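High choriolytic enzyme 1 (PDB 3VTG) hydrolyses the inner layer of the fish egg envelope at hatching, acting as a zinc-dependent metalloendopeptidase of the astacin family. Local coordinates at residues Ser64-Thr69 and Gln81-Ile86; Asp148-Met153 and Gly184-Asp189; Ser9-Lys14 and Val195-Arg200. All blocks are in the same frame, centred on the assembly; numbering follows the deposited sequence.

Contact 1. Residues Ser64-Thr69 and Gln81-Ile86; sequences SVVSKT and QQELSI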
loop_
_atom_site.group_PDB
_atom_site.type_symbol
_atom_site.label_atom_id
_atom_site.label_comp_id
_atom_site.label_asym_id
_atom_site.label_seq_id
_atom_site.Cartn_x
_atom_site.Cartn_y
_atom_site.Cartn_z
ATOM N N SER A 64 -5.326 11.175 -8.386
ATOM C CA SER A 64 -4.519 12.329 -8.742
ATOM C C SER A 64 -3.173 12.227 -8.036
ATOM O O SER A 64 -3.092 12.378 -6.817
ATOM C CB SER A 64 -5.245 13.612 -8.342
ATOM O OG SER A 64 -4.462 14.751 -8.650
ATOM N N VAL A 65 -2.126 11.948 -8.807
ATOM C CA VAL A 65 -0.777 11.801 -8.257
ATOM C C VAL A 65 -0.115 13.174 -8.141
ATOM O O VAL A 65 0.054 13.883 -9.139
ATOM C CB VAL A 65 0.100 10.837 -9.091
ATOM C CG1 VAL A 65 1.440 10.607 -8.406
ATOM C CG2 VAL A 65 -0.614 9.508 -9.315
ATOM N N VAL A 66 0.250 13.539 -6.914
ATOM C CA VAL A 66 0.776 14.870 -6.613
ATOM C C VAL A 66 2.023 14.765 -5.741
ATOM O O VAL A 66 2.193 13.786 -5.007
ATOM C CB VAL A 66 -0.278 15.761 -5.908
ATOM C CG1 VAL A 66 -1.383 16.167 -6.875
ATOM C CG2 VAL A 66 -0.861 15.066 -4.683
ATOM N N SER A 67 2.901 15.761 -5.824
ATOM C CA SER A 67 4.075 15.789 -4.958
ATOM C C SER A 67 3.794 16.632 -3.725
ATOM O O SER A 67 4.074 17.830 -3.702
ATOM C CB SER A 67 5.304 16.311 -5.700
ATOM O OG SER A 67 6.439 16.278 -4.847
ATOM N N LYS A 68 3.228 16.006 -2.701
ATOM C CA LYS A 68 2.968 16.699 -1.444
ATOM C C LYS A 68 3.882 16.158 -0.343
ATOM O O LYS A 68 4.976 15.671 -0.641
ATOM C CB LYS A 68 1.475 16.651 -1.095
ATOM C CG LYS A 68 0.646 17.447 -2.093
ATOM C CD LYS A 68 -0.808 17.604 -1.691
ATOM C CE LYS A 68 -1.507 18.556 -2.646
ATOM N NZ LYS A 68 -2.956 18.711 -2.352
ATOM N N THR A 69 3.455 16.261 0.913
ATOM C CA THR A 69 4.295 15.870 2.044
ATOM C C THR A 69 4.387 14.350 2.165
ATOM O O THR A 69 3.417 13.685 2.538
ATOM C CB THR A 69 3.789 16.483 3.367
ATOM O OG1 THR A 69 3.557 17.885 3.186
ATOM C CG2 THR A 69 4.809 16.278 4.485
ATOM N N GLN A 81 -12.198 12.619 -7.269
ATOM C CA GLN A 81 -10.759 12.834 -7.234
ATOM C C GLN A 81 -10.216 12.429 -5.874
ATOM O O GLN A 81 -10.654 12.948 -4.851
ATOM C CB GLN A 81 -10.455 14.307 -7.496
ATOM C CG GLN A 81 -8.977 14.659 -7.567
ATOM C CD GLN A 81 -8.737 16.052 -8.119
ATOM O OE1 GLN A 81 -9.672 16.758 -8.491
ATOM N NE2 GLN A 81 -7.476 16.447 -8.182
ATOM N N GLN A 82 -9.273 11.491 -5.867
ATOM C CA GLN A 82 -8.550 11.156 -4.644
ATOM C C GLN A 82 -7.054 11.289 -4.872
ATOM O O GLN A 82 -6.527 10.862 -5.903
ATOM C CB GLN A 82 -8.923 9.762 -4.122
ATOM C CG GLN A 82 -8.441 8.588 -4.959
ATOM C CD GLN A 82 -8.987 7.279 -4.441
ATOM O OE1 GLN A 82 -10.179 6.995 -4.580
ATOM N NE2 GLN A 82 -8.123 6.474 -3.836
ATOM N N GLU A 83 -6.374 11.893 -3.908
ATOM C CA GLU A 83 -4.956 12.170 -4.056
ATOM C C GLU A 83 -4.074 11.021 -3.590
ATOM O O GLU A 83 -4.420 10.265 -2.675
ATOM C CB GLU A 83 -4.572 13.489 -3.373
ATOM C CG GLU A 83 -5.090 14.713 -4.122
ATOM C CD GLU A 83 -4.525 16.039 -3.632
ATOM O OE1 GLU A 83 -3.987 16.110 -2.507
ATOM O OE2 GLU A 83 -4.632 17.026 -4.389
ATOM N N LEU A 84 -2.944 10.888 -4.273
ATOM C CA LEU A 84 -1.884 9.972 -3.895
ATOM C C LEU A 84 -0.601 10.777 -4.003
ATOM O O LEU A 84 -0.279 11.302 -5.074
ATOM C CB LEU A 84 -1.858 8.751 -4.823
ATOM C CG LEU A 84 -0.913 7.584 -4.505
ATOM C CD1 LEU A 84 -1.407 6.301 -5.156
ATOM C CD2 LEU A 84 0.516 7.874 -4.934
ATOM N N SER A 85 0.117 10.894 -2.890
ATOM C CA SER A 85 1.332 11.694 -2.864
ATOM C C SER A 85 2.583 10.862 -3.082
ATOM O O SER A 85 2.847 9.905 -2.347
ATOM C CB SER A 85 1.445 12.471 -1.555
ATOM O OG SER A 85 2.601 13.289 -1.564
ATOM N N ILE A 86 3.333 11.231 -4.114
ATOM C CA ILE A 86 4.686 10.734 -4.324
ATOM C C ILE A 86 5.591 11.966 -4.276
ATOM O O ILE A 86 5.801 12.636 -5.291
ATOM C CB ILE A 86 4.823 9.969 -5.669
ATOM C CG1 ILE A 86 3.898 8.743 -5.702
ATOM C CG2 ILE A 86 6.270 9.562 -5.943
ATOM C CD1 ILE A 86 4.173 7.695 -4.634
HETATM O O HOH W 1 -5.180 16.827 -7.034
#
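S64, V65 and V66 pair in parallel register with E83, L84 and S85, joining strands 62-66 and 81-86 within the mixed sheet of the astacin domain. Four backbone bonds make the ladder, from S64 N to Q82 O (2.8 Å) through to I86 N to V66 O (2.9 Å). V65 and L84 share a face; V65 CG1 meets I86 CG1 at 4.1 Å, and L84 and I86 both touch helix 94-105, including E100, the predicted active-site residue. The face of S64, E83, V66 and S85 is mostly polar, V66 CG2 lying against E83 CD. K68 NZ reaches E83 OE1 at 2.8 Å on its syn lone pair, with a weak bond to OE2. E83 gets there with CG anti to its carbonyl carbon (chi1 -72°) and an extended chain, crossing the lysine nearly at right angles. Past the strand end, K68 N bonds to S85 OG at 3.0 Å; that hydroxyl also bonds to G70 O. An alanine at E83 would probably leave the K68 ammonium without its mate and water 1, also bonded to S64 OG, without this carboxylate acceptor. The salt bridge and the K68 N bond thus tie the loop after strand 62-66 back onto strand 81-86.

Contact 2. Residues Asp148-Met153 and Gly184-Asp189; sequences DYSSIM and GMSRWD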
loop_
_atom_site.group_PDB
_atom_site.type_symbol
_atom_site.label_atom_id
_atom_site.label_comp_id
_atom_site.label_asym_id
_atom_site.label_seq_id
_atom_site.Cartn_x
_atom_site.Cartn_y
_atom_site.Cartn_z
ATOM N N ASP A 148 2.468 -11.810 6.658
ATOM C CA ASP A 148 3.602 -11.902 5.744
ATOM C C ASP A 148 4.673 -10.871 6.089
ATOM O O ASP A 148 4.540 -9.689 5.762
ATOM C CB ASP A 148 3.115 -11.727 4.298
ATOM C CG ASP A 148 4.222 -11.900 3.264
ATOM O OD1 ASP A 148 5.369 -12.254 3.619
ATOM O OD2 ASP A 148 3.924 -11.677 2.072
ATOM N N TYR A 149 5.742 -11.328 6.742
ATOM C CA TYR A 149 6.859 -10.453 7.095
ATOM C C TYR A 149 7.462 -9.778 5.864
ATOM O O TYR A 149 8.023 -8.687 5.962
ATOM C CB TYR A 149 7.969 -11.243 7.778
ATOM C CG TYR A 149 7.691 -11.754 9.174
ATOM C CD1 TYR A 149 7.433 -10.878 10.232
ATOM C CD2 TYR A 149 7.743 -13.118 9.446
ATOM C CE1 TYR A 149 7.215 -11.355 11.517
ATOM C CE2 TYR A 149 7.531 -13.604 10.723
ATOM C CZ TYR A 149 7.263 -12.723 11.752
ATOM O OH TYR A 149 7.060 -13.227 13.016
ATOM N N SER A 150 7.356 -10.446 4.715
ATOM C CA SER A 150 7.969 -9.974 3.473
ATOM C C SER A 150 7.059 -9.084 2.623
ATOM O O SER A 150 7.433 -8.703 1.513
ATOM C CB SER A 150 8.484 -11.157 2.642
ATOM O OG SER A 150 7.436 -11.800 1.935
ATOM N N SER A 151 5.877 -8.753 3.142
ATOM C CA SER A 151 4.934 -7.889 2.428
ATOM C C SER A 151 5.514 -6.506 2.173
ATOM O O SER A 151 6.167 -5.926 3.041
ATOM C CB SER A 151 3.627 -7.743 3.208
ATOM O OG SER A 151 2.809 -6.740 2.623
ATOM N N ILE A 152 5.237 -5.970 0.987
ATOM C CA ILE A 152 5.614 -4.600 0.638
ATOM C C ILE A 152 4.880 -3.588 1.532
ATOM O O ILE A 152 5.205 -2.401 1.534
ATOM C CB ILE A 152 5.354 -4.329 -0.866
ATOM C CG1 ILE A 152 6.276 -3.217 -1.397
ATOM C CG2 ILE A 152 3.873 -4.055 -1.133
ATOM C CD1 ILE A 152 6.204 -3.018 -2.899
ATOM N N MET A 153 3.906 -4.074 2.301
ATOM C CA MET A 153 3.116 -3.231 3.201
ATOM C C MET A 153 3.600 -3.249 4.656
ATOM O O MET A 153 3.026 -2.571 5.506
ATOM C CB MET A 153 1.632 -3.625 3.148
ATOM C CG MET A 153 1.022 -3.641 1.751
ATOM S SD MET A 153 1.284 -2.125 0.805
ATOM C CE MET A 153 0.216 -0.982 1.672
ATOM N N GLY A 184 9.633 -5.086 -4.240
ATOM C CA GLY A 184 8.505 -5.455 -5.082
ATOM C C GLY A 184 7.439 -6.148 -4.263
ATOM O O GLY A 184 7.592 -6.338 -3.054
ATOM N N MET A 185 6.354 -6.524 -4.925
ATOM C CA MET A 185 5.247 -7.180 -4.249
ATOM C C MET A 185 5.554 -8.635 -3.936
ATOM O O MET A 185 6.135 -9.355 -4.754
ATOM C CB MET A 185 3.966 -7.039 -5.062
ATOM C CG MET A 185 3.412 -5.628 -4.991
ATOM S SD MET A 185 1.881 -5.402 -5.901
ATOM C CE MET A 185 2.502 -5.138 -7.561
ATOM N N SER A 186 5.192 -9.047 -2.725
ATOM C CA SER A 186 5.366 -10.425 -2.297
ATOM C C SER A 186 4.288 -11.316 -2.904
ATOM O O SER A 186 3.290 -10.831 -3.447
ATOM C CB SER A 186 5.306 -10.518 -0.771
ATOM O OG SER A 186 3.971 -10.406 -0.313
ATOM N N ARG A 187 4.484 -12.625 -2.790
ATOM C CA ARG A 187 3.490 -13.584 -3.244
ATOM C C ARG A 187 2.126 -13.305 -2.610
ATOM O O ARG A 187 1.109 -13.280 -3.305
ATOM C CB ARG A 187 3.953 -15.009 -2.947
ATOM C CG ARG A 187 3.110 -16.087 -3.607
ATOM C CD ARG A 187 2.160 -16.742 -2.632
ATOM N NE ARG A 187 2.872 -17.453 -1.574
ATOM C CZ ARG A 187 2.405 -18.531 -0.955
ATOM N NH1 ARG A 187 1.226 -19.030 -1.296
ATOM N NH2 ARG A 187 3.116 -19.106 0.002
ATOM N N TRP A 188 2.107 -13.081 -1.297
ATOM C CA TRP A 188 0.852 -12.780 -0.616
ATOM C C TRP A 188 0.268 -11.444 -0.990
ATOM O O TRP A 188 -0.949 -11.329 -1.084
ATOM C CB TRP A 188 0.963 -12.958 0.896
ATOM C CG TRP A 188 1.092 -14.405 1.297
ATOM C CD1 TRP A 188 2.159 -15.011 1.948
ATOM C CD2 TRP A 188 0.122 -15.489 1.066
ATOM N NE1 TRP A 188 1.924 -16.349 2.138
ATOM C CE2 TRP A 188 0.723 -16.702 1.631
ATOM C CE3 TRP A 188 -1.138 -15.572 0.474
ATOM C CZ2 TRP A 188 0.071 -17.932 1.598
ATOM C CZ3 TRP A 188 -1.785 -16.816 0.449
ATOM C CH2 TRP A 188 -1.192 -17.965 0.998
ATOM N N ASP A 189 1.113 -10.438 -1.237
ATOM C CA ASP A 189 0.624 -9.147 -1.748
ATOM C C ASP A 189 -0.191 -9.352 -3.030
ATOM O O ASP A 189 -1.302 -8.837 -3.153
ATOM C CB ASP A 189 1.774 -8.174 -2.041
ATOM C CG ASP A 189 2.475 -7.661 -0.786
ATOM O OD1 ASP A 189 1.828 -7.515 0.279
ATOM O OD2 ASP A 189 3.686 -7.374 -0.893
HETATM O O HOH W 2 4.659 -13.684 0.341
#
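S151 and I152 are clasped by the carboxylate of D189, which ties the Met-turn of this metzincin to the start of the C-terminal helix 187-196. D189 uses one oxygen for each residue, both on syn lone pairs: S151 OG donates to OD1 at 2.7 Å, and I152 N reaches OD2 at 2.8 Å, almost straight (172°). OD2 has a second donor, S186 N, which arrives on the anti side and completes a capping box in which S186 OG accepts from D189 N. Three donors therefore hold the buried carboxylate, and its rotation is fixed from both segments. S151 OG also accepts from M153 N in an ST turn, so the clasp extends to the Met-turn methionine, whose side chain packs on the zinc ligands H99 and H103. I152 packs closely: CG2 lies 3.3 Å from D189 OD2 and 4.2 Å from M185 CG, and CD1 rests 3.6 Å from G184 O.

The other end opens toward solvent, although D148 itself is buried. D148, with CG anti to the backbone N (chi1 -176°), presents OD2 to S186 OG at 2.7 Å, met nearly head-on along the C-O bond. The same oxygen sits at the edge of the W188 indole, the carboxylate turned 79° from the ring. Here a solvent molecule takes part, water 2 bridging D148 OD2 and W188 N. OD1 turns back on its own loop, accepting from S150 N in an Asx turn and from the S150 hydroxyl, and S150 itself is exposed.

Backbone and hydroxyl donors, together with the helix start, would probably stabilise D189 as an anion. Because I152 O accepts from H99 ND1, this anchoring is consistent with a second shell that helps to orient the zinc ligand H99.

Contact 3. Residues Ser9-Lys14 and Val195-Arg200; sequences SCFWKK and VLYNCR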
loop_
_atom_site.group_PDB
_atom_site.type_symbol
_atom_site.label_atom_id
_atom_site.label_comp_id
_atom_site.label_asym_id
_atom_site.label_seq_id
_atom_site.Cartn_x
_atom_site.Cartn_y
_atom_site.Cartn_z
ATOM N N SER A 9 -18.622 -0.037 -3.156
ATOM C CA SER A 9 -18.530 1.372 -3.536
ATOM C C SER A 9 -17.199 1.849 -2.952
ATOM O O SER A 9 -16.633 2.858 -3.377
ATOM C CB SER A 9 -19.693 2.179 -2.955
ATOM O OG SER A 9 -19.742 2.067 -1.540
ATOM N N CYS A 10 -16.727 1.079 -1.970
ATOM C CA CYS A 10 -15.461 1.280 -1.271
ATOM C C CYS A 10 -14.237 0.843 -2.071
ATOM O O CYS A 10 -13.117 1.238 -1.755
ATOM C CB CYS A 10 -15.484 0.501 0.045
ATOM S SG CYS A 10 -16.574 1.203 1.300
ATOM N N PHE A 11 -14.453 0.017 -3.092
ATOM C CA PHE A 11 -13.356 -0.545 -3.879
ATOM C C PHE A 11 -13.513 -0.179 -5.347
ATOM O O PHE A 11 -14.590 0.230 -5.777
ATOM C CB PHE A 11 -13.297 -2.068 -3.705
ATOM C CG PHE A 11 -13.092 -2.507 -2.281
ATOM C CD1 PHE A 11 -11.816 -2.558 -1.729
ATOM C CD2 PHE A 11 -14.178 -2.866 -1.487
ATOM C CE1 PHE A 11 -11.624 -2.958 -0.414
ATOM C CE2 PHE A 11 -13.993 -3.268 -0.172
ATOM C CZ PHE A 11 -12.714 -3.317 0.363
ATOM N N TRP A 12 -12.432 -0.314 -6.112
ATOM C CA TRP A 12 -12.471 -0.028 -7.545
ATOM C C TRP A 12 -13.333 -1.024 -8.260
ATOM O O TRP A 12 -13.364 -2.202 -7.902
ATOM C CB TRP A 12 -11.058 0.041 -8.116
ATOM C CG TRP A 12 -10.289 1.161 -7.472
ATOM C CD1 TRP A 12 -9.438 1.084 -6.373
ATOM C CD2 TRP A 12 -10.331 2.585 -7.824
ATOM N NE1 TRP A 12 -8.949 2.322 -6.047
ATOM C CE2 TRP A 12 -9.442 3.267 -6.881
ATOM C CE3 TRP A 12 -10.979 3.332 -8.804
ATOM C CZ2 TRP A 12 -9.231 4.637 -6.929
ATOM C CZ3 TRP A 12 -10.755 4.713 -8.847
ATOM C CH2 TRP A 12 -9.905 5.349 -7.929
ATOM N N LYS A 13 -14.069 -0.541 -9.256
ATOM C CA LYS A 13 -15.049 -1.349 -9.971
ATOM C C LYS A 13 -14.409 -2.369 -10.901
ATOM O O LYS A 13 -13.453 -2.065 -11.616
ATOM C CB LYS A 13 -15.995 -0.449 -10.766
ATOM C CG LYS A 13 -17.080 0.213 -9.929
ATOM C CD LYS A 13 -17.951 1.157 -10.752
ATOM C CE LYS A 13 -18.519 0.503 -12.006
ATOM N NZ LYS A 13 -19.281 -0.753 -11.747
ATOM N N LYS A 14 -14.944 -3.583 -10.879
ATOM C CA LYS A 14 -14.516 -4.623 -11.799
ATOM C C LYS A 14 -15.446 -4.656 -13.008
ATOM O O LYS A 14 -16.670 -4.695 -12.860
ATOM C CB LYS A 14 -14.487 -5.982 -11.098
ATOM C CG LYS A 14 -13.858 -7.092 -11.921
ATOM C CD LYS A 14 -13.003 -7.989 -11.046
ATOM C CE LYS A 14 -12.785 -9.355 -11.668
ATOM N NZ LYS A 14 -13.984 -10.212 -11.493
ATOM N N VAL A 195 -7.563 -12.051 -4.757
ATOM C CA VAL A 195 -8.710 -12.502 -3.970
ATOM C C VAL A 195 -9.722 -11.365 -3.778
ATOM O O VAL A 195 -10.915 -11.543 -4.028
ATOM C CB VAL A 195 -8.287 -13.116 -2.614
ATOM C CG1 VAL A 195 -9.508 -13.458 -1.771
ATOM C CG2 VAL A 195 -7.445 -14.366 -2.828
ATOM N N LEU A 196 -9.241 -10.193 -3.361
ATOM C CA LEU A 196 -10.115 -9.046 -3.113
ATOM C C LEU A 196 -10.891 -8.622 -4.364
ATOM O O LEU A 196 -12.092 -8.348 -4.298
ATOM C CB LEU A 196 -9.315 -7.865 -2.549
ATOM C CG LEU A 196 -10.092 -6.596 -2.174
ATOM C CD1 LEU A 196 -11.092 -6.852 -1.056
ATOM C CD2 LEU A 196 -9.140 -5.478 -1.785
ATOM N N TYR A 197 -10.196 -8.584 -5.497
ATOM C CA TYR A 197 -10.800 -8.147 -6.751
ATOM C C TYR A 197 -11.273 -9.298 -7.634
ATOM O O TYR A 197 -11.661 -9.079 -8.777
ATOM C CB TYR A 197 -9.854 -7.194 -7.490
ATOM C CG TYR A 197 -9.818 -5.838 -6.830
ATOM C CD1 TYR A 197 -10.803 -4.891 -7.102
ATOM C CD2 TYR A 197 -8.826 -5.514 -5.903
ATOM C CE1 TYR A 197 -10.796 -3.655 -6.484
ATOM C CE2 TYR A 197 -8.811 -4.274 -5.280
ATOM C CZ TYR A 197 -9.799 -3.350 -5.578
ATOM O OH TYR A 197 -9.813 -2.110 -4.977
ATOM N N ASN A 198 -11.260 -10.515 -7.089
ATOM C CA ASN A 198 -11.741 -11.716 -7.787
ATOM C C ASN A 198 -11.162 -11.859 -9.198
ATOM O O ASN A 198 -11.888 -12.102 -10.167
ATOM C CB ASN A 198 -13.279 -11.761 -7.800
ATOM C CG ASN A 198 -13.825 -13.139 -8.132
ATOM O OD1 ASN A 198 -13.245 -14.159 -7.759
ATOM N ND2 ASN A 198 -14.954 -13.174 -8.835
ATOM N N CYS A 199 -9.845 -11.703 -9.306
ATOM C CA CYS A 199 -9.163 -11.806 -10.592
ATOM C C CYS A 199 -9.041 -13.258 -11.025
ATOM O O CYS A 199 -8.577 -14.108 -10.258
ATOM C CB CYS A 199 -7.773 -11.178 -10.528
ATOM S SG CYS A 199 -7.714 -9.443 -10.025
ATOM N N ARG A 200 -9.454 -13.525 -12.261
ATOM C CA ARG A 200 -9.387 -14.862 -12.842
ATOM C C ARG A 200 -8.634 -14.853 -14.167
ATOM O O ARG A 200 -8.387 -13.795 -14.746
ATOM C CB ARG A 200 -10.794 -15.427 -13.038
ATOM C CG ARG A 200 -11.454 -15.909 -11.755
ATOM C CD ARG A 200 -12.889 -16.359 -11.992
ATOM N NE ARG A 200 -12.987 -17.398 -13.017
ATOM C CZ ARG A 200 -14.093 -18.086 -13.296
ATOM N NH1 ARG A 200 -15.216 -17.861 -12.623
ATOM N NH2 ARG A 200 -14.073 -19.007 -14.249
#
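A Schellman motif ends helix 187-196 at Y197 and N198, and there the C-terminus of the astacin domain packs against F11, W12 and K14 of the N-terminal loop. N198, with phi 49°, is the C-prime residue, and its N makes a weak bond to V195 O, while C199 N bonds to N194 O. Y197 just before it inserts its ring alongside W12. The two side chains run side by side in the same direction, with Y197 OH 3.5 Å from W12 CD1. W12 N lies in the plane of the phenol at its edge and gives OH only a weak bond of 3.4 Å. The stronger partner of this hydroxyl is L105 O, just as W12 NE1 bonds to A104 O, so both aromatic residues are fastened to the end of helix 94-105. Another edge contact brings W12 O to 3.3 Å from Y197 CE1. C10 and C199 are each disulfide-bonded to a cysteine outside the segments, C5 and C50. K14 NZ makes a weak bond to N198 O, though the placing of this side chain is doubtful. F11 supplies the apolar flank, its CB 4.1 Å from Y197 CE1. Its ring is met by L196: with CG anti to the backbone N (chi1 -177°) and chi2 near 63°, CD1 lies over one ring face and CD2 stands 3.8 Å from F11 CE1.

In the fold
Contact 2 is the most buried, while contacts 1 and 3 are partly buried and have exposed margins, K68 and Q81 in contact 1 and N198 in contact 3. Contacts 2 and 3 hold the two ends of helix 187-196: polar capping and carboxylate bonds at its start, aromatic and apolar packing at its finish. Contact 1 is instead a sheet contact, built on backbone bonds. All three reach helix 94-105: contact 1 through L84 and I86, contact 2 through M153 and M185, contact 3 by bonds to its last residues. Contact 3 closes a loop containing both others, and its W12 CZ2 packs on Q82 OE1 of contact 1 at 3.5 Å.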